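Local coordinates for beta sliding clamp (PDB 6PTR), which probably tethers DNA polymerases and other proteins to DNA as a ring-shaped head-to-tail homodimer, giving them processivity, at residues 205-210 with 231-236; 168-173 with 180-185. All coordinates share one frame; numbering follows the deposited sequence.

Contact 1: 205-210 with 231-236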
loop_
_atom_site.group_PDB
_atom_site.type_symbol
_atom_site.label_atom_id
_atom_site.label_comp_id
_atom_site.label_asym_id
_atom_site.label_seq_id
_atom_site.Cartn_x
_atom_site.Cartn_y
_atom_site.Cartn_z
ATOM N N PRO C 205 -26.013 -2.046 -32.041
ATOM C CA PRO C 205 -25.303 -3.325 -32.086
ATOM C C PRO C 205 -24.878 -3.755 -30.692
ATOM O O PRO C 205 -24.659 -2.929 -29.805
ATOM C CB PRO C 205 -24.081 -3.020 -32.960
ATOM C CG PRO C 205 -23.821 -1.574 -32.723
ATOM C CD PRO C 205 -25.207 -0.952 -32.611
ATOM N N GLY C 206 -24.761 -5.069 -30.504
ATOM C CA GLY C 206 -24.171 -5.588 -29.279
ATOM C C GLY C 206 -22.662 -5.460 -29.376
ATOM O O GLY C 206 -22.050 -5.935 -30.341
ATOM N N VAL C 207 -22.054 -4.812 -28.379
ATOM C CA VAL C 207 -20.622 -4.535 -28.404
ATOM C C VAL C 207 -19.971 -4.918 -27.081
ATOM O O VAL C 207 -20.611 -4.996 -26.027
ATOM C CB VAL C 207 -20.324 -3.051 -28.715
ATOM C CG1 VAL C 207 -21.005 -2.623 -30.026
ATOM C CG2 VAL C 207 -20.775 -2.160 -27.554
ATOM N N ILE C 208 -18.664 -5.131 -27.144
ATOM C CA ILE C 208 -17.873 -5.527 -25.975
ATOM C C ILE C 208 -17.002 -4.339 -25.595
ATOM O O ILE C 208 -16.077 -3.981 -26.331
ATOM C CB ILE C 208 -17.021 -6.767 -26.256
ATOM C CG1 ILE C 208 -17.909 -7.944 -26.665
ATOM C CG2 ILE C 208 -16.177 -7.135 -25.008
ATOM C CD1 ILE C 208 -17.087 -9.121 -27.215
ATOM N N ILE C 209 -17.306 -3.715 -24.459
ATOM C CA ILE C 209 -16.515 -2.577 -23.994
ATOM C C ILE C 209 -15.283 -3.105 -23.273
ATOM O O ILE C 209 -15.430 -3.889 -22.324
ATOM C CB ILE C 209 -17.335 -1.693 -23.052
ATOM C CG1 ILE C 209 -18.662 -1.319 -23.703
ATOM C CG2 ILE C 209 -16.478 -0.495 -22.604
ATOM C CD1 ILE C 209 -19.701 -0.753 -22.702
ATOM N N PRO C 210 -14.067 -2.723 -23.667
ATOM C CA PRO C 210 -12.864 -3.293 -23.030
ATOM C C PRO C 210 -12.763 -2.985 -21.540
ATOM O O PRO C 210 -13.192 -1.925 -21.064
ATOM C CB PRO C 210 -11.705 -2.638 -23.797
ATOM C CG PRO C 210 -12.329 -2.164 -25.087
ATOM C CD PRO C 210 -13.736 -1.796 -24.762
ATOM N N ILE C 231 -23.761 8.671 -24.793
ATOM C CA ILE C 231 -23.101 7.461 -25.251
ATOM C C ILE C 231 -23.270 7.369 -26.760
ATOM O O ILE C 231 -24.394 7.451 -27.274
ATOM C CB ILE C 231 -23.661 6.210 -24.554
ATOM C CG1 ILE C 231 -23.457 6.327 -23.039
ATOM C CG2 ILE C 231 -22.956 4.957 -25.077
ATOM C CD1 ILE C 231 -23.939 5.112 -22.271
ATOM N N GLU C 232 -22.158 7.223 -27.467
ATOM C CA GLU C 232 -22.172 7.128 -28.921
ATOM C C GLU C 232 -21.408 5.879 -29.315
ATOM O O GLU C 232 -20.385 5.552 -28.706
ATOM C CB GLU C 232 -21.545 8.376 -29.573
ATOM C CG GLU C 232 -22.353 9.652 -29.399
ATOM C CD GLU C 232 -21.578 10.868 -29.826
ATOM O OE1 GLU C 232 -20.635 11.269 -29.108
ATOM O OE2 GLU C 232 -21.883 11.410 -30.895
ATOM N N LEU C 233 -21.903 5.152 -30.310
ATOM C CA LEU C 233 -21.141 3.973 -30.668
ATOM C C LEU C 233 -21.342 3.612 -32.125
ATOM O O LEU C 233 -22.306 4.024 -32.784
ATOM C CB LEU C 233 -21.469 2.755 -29.773
ATOM C CG LEU C 233 -22.870 2.162 -29.623
ATOM C CD1 LEU C 233 -22.798 0.707 -29.121
ATOM C CD2 LEU C 233 -23.660 3.004 -28.641
ATOM N N SER C 234 -20.367 2.866 -32.613
ATOM C CA SER C 234 -20.395 2.129 -33.864
ATOM C C SER C 234 -20.037 0.691 -33.525
ATOM O O SER C 234 -19.978 0.306 -32.353
ATOM C CB SER C 234 -19.422 2.733 -34.868
ATOM O OG SER C 234 -18.094 2.531 -34.424
ATOM N N GLU C 235 -19.776 -0.109 -34.551
ATOM C CA GLU C 235 -19.307 -1.449 -34.238
ATOM C C GLU C 235 -17.809 -1.493 -33.952
ATOM O O GLU C 235 -17.313 -2.538 -33.511
ATOM C CB GLU C 235 -19.707 -2.409 -35.361
ATOM C CG GLU C 235 -21.204 -2.688 -35.318
ATOM C CD GLU C 235 -21.741 -3.275 -36.593
ATOM O OE1 GLU C 235 -20.954 -3.897 -37.331
ATOM O OE2 GLU C 235 -22.951 -3.106 -36.859
ATOM N N THR C 236 -17.093 -0.374 -34.114
ATOM C CA THR C 236 -15.659 -0.318 -33.863
ATOM C C THR C 236 -15.249 0.565 -32.685
ATOM O O THR C 236 -14.183 0.330 -32.121
ATOM C CB THR C 236 -14.900 0.171 -35.110
ATOM O OG1 THR C 236 -15.283 1.509 -35.420
ATOM C CG2 THR C 236 -15.183 -0.732 -36.305
#

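Contact 2: 168-173 with 180-185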
loop_
_atom_site.group_PDB
_atom_site.type_symbol
_atom_site.label_atom_id
_atom_site.label_comp_id
_atom_site.label_asym_id
_atom_site.label_seq_id
_atom_site.Cartn_x
_atom_site.Cartn_y
_atom_site.Cartn_z
ATOM N N ILE C 168 -17.179 -5.913 -21.141
ATOM C CA ILE C 168 -18.593 -6.053 -20.809
ATOM C C ILE C 168 -19.394 -6.074 -22.097
ATOM O O ILE C 168 -19.189 -5.230 -22.977
ATOM C CB ILE C 168 -19.078 -4.908 -19.906
ATOM C CG1 ILE C 168 -18.418 -4.988 -18.537
ATOM C CG2 ILE C 168 -20.619 -4.944 -19.780
ATOM C CD1 ILE C 168 -18.839 -3.820 -17.614
ATOM N N TYR C 169 -20.308 -7.020 -22.211
ATOM C CA TYR C 169 -21.136 -7.121 -23.411
ATOM C C TYR C 169 -22.342 -6.216 -23.209
ATOM O O TYR C 169 -23.208 -6.513 -22.389
ATOM C CB TYR C 169 -21.554 -8.565 -23.656
ATOM C CG TYR C 169 -22.366 -8.783 -24.921
ATOM C CD1 TYR C 169 -21.971 -8.215 -26.126
ATOM C CD2 TYR C 169 -23.536 -9.544 -24.907
ATOM C CE1 TYR C 169 -22.723 -8.406 -27.307
ATOM C CE2 TYR C 169 -24.275 -9.744 -26.076
ATOM C CZ TYR C 169 -23.854 -9.179 -27.257
ATOM O OH TYR C 169 -24.581 -9.363 -28.402
ATOM N N PHE C 170 -22.407 -5.140 -24.003
ATOM C CA PHE C 170 -23.342 -4.022 -23.875
ATOM C C PHE C 170 -24.308 -4.177 -25.045
ATOM O O PHE C 170 -23.883 -4.055 -26.194
ATOM C CB PHE C 170 -22.503 -2.742 -23.965
ATOM C CG PHE C 170 -23.228 -1.427 -23.738
ATOM C CD1 PHE C 170 -23.360 -0.904 -22.467
ATOM C CD2 PHE C 170 -23.584 -0.635 -24.814
ATOM C CE1 PHE C 170 -23.943 0.338 -22.269
ATOM C CE2 PHE C 170 -24.172 0.623 -24.614
ATOM C CZ PHE C 170 -24.344 1.090 -23.338
ATOM N N HIS C 171 -25.577 -4.517 -24.772
ATOM C CA HIS C 171 -26.464 -4.947 -25.853
ATOM C C HIS C 171 -27.925 -4.731 -25.481
ATOM O O HIS C 171 -28.275 -4.527 -24.316
ATOM C CB HIS C 171 -26.194 -6.432 -26.215
ATOM C CG HIS C 171 -26.493 -7.410 -25.112
ATOM N ND1 HIS C 171 -25.790 -7.443 -23.927
ATOM C CD2 HIS C 171 -27.399 -8.420 -25.038
ATOM C CE1 HIS C 171 -26.249 -8.428 -23.166
ATOM N NE2 HIS C 171 -27.224 -9.040 -23.822
ATOM N N ILE C 172 -28.788 -4.821 -26.508
ATOM C CA ILE C 172 -30.227 -4.646 -26.382
ATOM C C ILE C 172 -30.894 -6.007 -26.343
ATOM O O ILE C 172 -30.498 -6.931 -27.069
ATOM C CB ILE C 172 -30.779 -3.808 -27.551
ATOM C CG1 ILE C 172 -30.170 -2.402 -27.523
ATOM C CG2 ILE C 172 -32.291 -3.735 -27.512
ATOM C CD1 ILE C 172 -30.222 -1.749 -26.171
ATOM N N VAL C 173 -31.926 -6.122 -25.515
ATOM C CA VAL C 173 -32.722 -7.341 -25.389
ATOM C C VAL C 173 -34.134 -6.971 -25.802
ATOM O O VAL C 173 -34.799 -6.173 -25.127
ATOM C CB VAL C 173 -32.696 -7.915 -23.966
ATOM C CG1 VAL C 173 -33.605 -9.148 -23.887
ATOM C CG2 VAL C 173 -31.285 -8.269 -23.558
ATOM N N LEU C 180 -31.875 -2.488 -22.106
ATOM C CA LEU C 180 -30.435 -2.357 -22.273
ATOM C C LEU C 180 -29.787 -3.226 -21.214
ATOM O O LEU C 180 -30.120 -3.107 -20.034
ATOM C CB LEU C 180 -29.980 -0.907 -22.107
ATOM C CG LEU C 180 -28.468 -0.681 -21.976
ATOM C CD1 LEU C 180 -27.727 -1.034 -23.266
ATOM C CD2 LEU C 180 -28.220 0.785 -21.587
ATOM N N ARG C 181 -28.896 -4.125 -21.641
ATOM C CA ARG C 181 -28.327 -5.124 -20.754
ATOM C C ARG C 181 -26.814 -5.072 -20.818
ATOM O O ARG C 181 -26.228 -4.827 -21.878
ATOM C CB ARG C 181 -28.828 -6.542 -21.120
ATOM C CG ARG C 181 -28.192 -7.671 -20.323
ATOM C CD ARG C 181 -28.901 -8.991 -20.706
ATOM N NE ARG C 181 -30.243 -9.125 -20.120
ATOM C CZ ARG C 181 -31.085 -10.111 -20.407
ATOM N NH1 ARG C 181 -30.742 -11.041 -21.298
ATOM N NH2 ARG C 181 -32.272 -10.170 -19.814
ATOM N N LEU C 182 -26.182 -5.290 -19.674
ATOM C CA LEU C 182 -24.747 -5.483 -19.587
ATOM C C LEU C 182 -24.508 -6.837 -18.961
ATOM O O LEU C 182 -25.141 -7.153 -17.953
ATOM C CB LEU C 182 -24.059 -4.423 -18.718
ATOM C CG LEU C 182 -23.918 -3.009 -19.289
ATOM C CD1 LEU C 182 -25.251 -2.354 -19.486
ATOM C CD2 LEU C 182 -23.063 -2.191 -18.331
ATOM N N VAL C 183 -23.606 -7.617 -19.568
ATOM C CA VAL C 183 -23.184 -8.920 -19.054
ATOM C C VAL C 183 -21.666 -8.956 -18.994
ATOM O O VAL C 183 -20.971 -8.522 -19.928
ATOM C CB VAL C 183 -23.722 -10.086 -19.912
ATOM C CG1 VAL C 183 -23.096 -11.427 -19.449
ATOM C CG2 VAL C 183 -25.245 -10.171 -19.819
ATOM N N ALA C 184 -21.135 -9.513 -17.903
ATOM C CA ALA C 184 -19.713 -9.795 -17.822
ATOM C C ALA C 184 -19.524 -11.182 -17.231
ATOM O O ALA C 184 -20.286 -11.617 -16.365
ATOM C CB ALA C 184 -18.958 -8.773 -16.943
ATOM N N THR C 185 -18.482 -11.850 -17.681
ATOM C CA THR C 185 -18.178 -13.155 -17.120
ATOM C C THR C 185 -16.698 -13.434 -17.298
ATOM O O THR C 185 -16.043 -12.910 -18.201
ATOM C CB THR C 185 -19.029 -14.233 -17.789
ATOM O OG1 THR C 185 -18.778 -15.504 -17.159
ATOM C CG2 THR C 185 -18.668 -14.346 -19.253
#

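Contact 1: 205-210 with 231-236
The backbones of 205-210 and 231-236 come closest at Pro-205 and Glu-235, whose CA atoms are 6.6 Å apart, and side chains make most of the contact. Three small apolar meetings carry it. Val-207 points both methyls at one branch of Leu-233: its CG2 lies 3.8 Å from Leu-233 CD1, and its CG1 is 3.9 Å from the same CD1. The Leu-233 side chain reaches this place with CG set between its own backbone N and carbonyl carbon (chi1 58°). Val-207 CG1 also rests against the backbone carbonyl of Ser-234, 3.9 Å from Ser-234 O. At the outer end the ring of Pro-205 meets the aliphatic part of Glu-235. Pro-205 CB is 3.7 Å from Glu-235 CG, and Pro-205 CG packs on the same methylene. The two side chains run at a slant to each other. Pro-205 CG stands 4.4 Å from Leu-233 CD1 and links the two patches. Beyond Leu-233 the chain turns. Ser-234 OG accepts from Thr-236 N at 3.1 Å, with an N-H...O angle of 157°, and is also hydrogen-bonded to Lys-237 N. Met-204, Cys-136, Phe-138 and Ile-238 also touch Leu-233. The OG bond to Thr-236 N makes an ST turn linking antiparallel strands 228-233 and 237-242 of the central clamp domain; Leu-233 and Glu-235 beside it pack on Val-207 and on Pro-205 of the loop entering strand 207-210.

Contact 2: 168-173 with 180-185
The beta hairpin of strands 167-173 and 179-185 supplies this contact; the two segments run antiparallel, their N-to-C directions 161° apart. Tyr-169 pairs with Val-183, and His-171 with Arg-181, each as an antiparallel hydrogen-bonded pair. Phe-170 with Leu-182 and Ile-172 with Leu-180 are the non-hydrogen-bonded pairs. Arg-181 N gives to His-171 O at 2.8 Å, and His-171 N gives back to Arg-181 O. Tyr-169 O takes two donors from opposite faces of its carbonyl plane: Val-183 N, and His-171 ND1 at 3.1 Å, which comes from well above that plane. This second bond should limit rotation of the imidazole. The ring is also sandwiched, with Tyr-169 CE2 over one face and Arg-181 CB over the other, while Val-183 CG2 sits at its edge. Arg-181 CG touches His-171 CE1 at 3.5 Å.

In the central clamp domain the hairpin lies within an antiparallel sheet, flanked by strands 207-210 and 189-196. Beyond the imidazole, Tyr-259 OH is hydrogen-bonded to both His-171 NE2 and Arg-181 NH1, and Arg-181 NE forms a salt bridge with Asp-194. The arginine chain bends at CG-CD (chi3 -75°), and Val-173 CG2 lies over one face of its guanidinium, 3.6 Å from NH1.

The other face of the hairpin is apolar. Leu-180 CD1 sits almost centrally over the Phe-170 ring, a CH-pi contact 4.1 Å from the centroid. The same methyl meets Ile-172 CD1 at 3.9 Å. Leu-182 runs alongside Phe-170, with its CD1 3.8 Å from Phe-170 CD1. Ile-168 CG2 packs on Leu-182 CB at 3.6 Å, and helix 142-152 covers both residues through Leu-149.

Overall arrangement
Both contacts belong to the central domain. Contact 2 is the more buried, covering 587 Å² against 204 Å² for contact 1, which is partly buried and includes the exposed Glu-235. Contact 2 joins neighbouring strands of one sheet through backbone bonds and a polar cluster on one face. Contact 1 brings together the ends of strands from two eight-stranded sheets and the loops next to them, through side-chain packing. They meet along strand 207-210, one of the two outermost strands, within this chain, of the sheet that holds the hairpin. Val-207 O lies 2.7 Å from Phe-170 N, a probable hydrogen bond, and Ile-209 N similarly approaches Ile-168 O. Tyr-169 also packs against Gly-206.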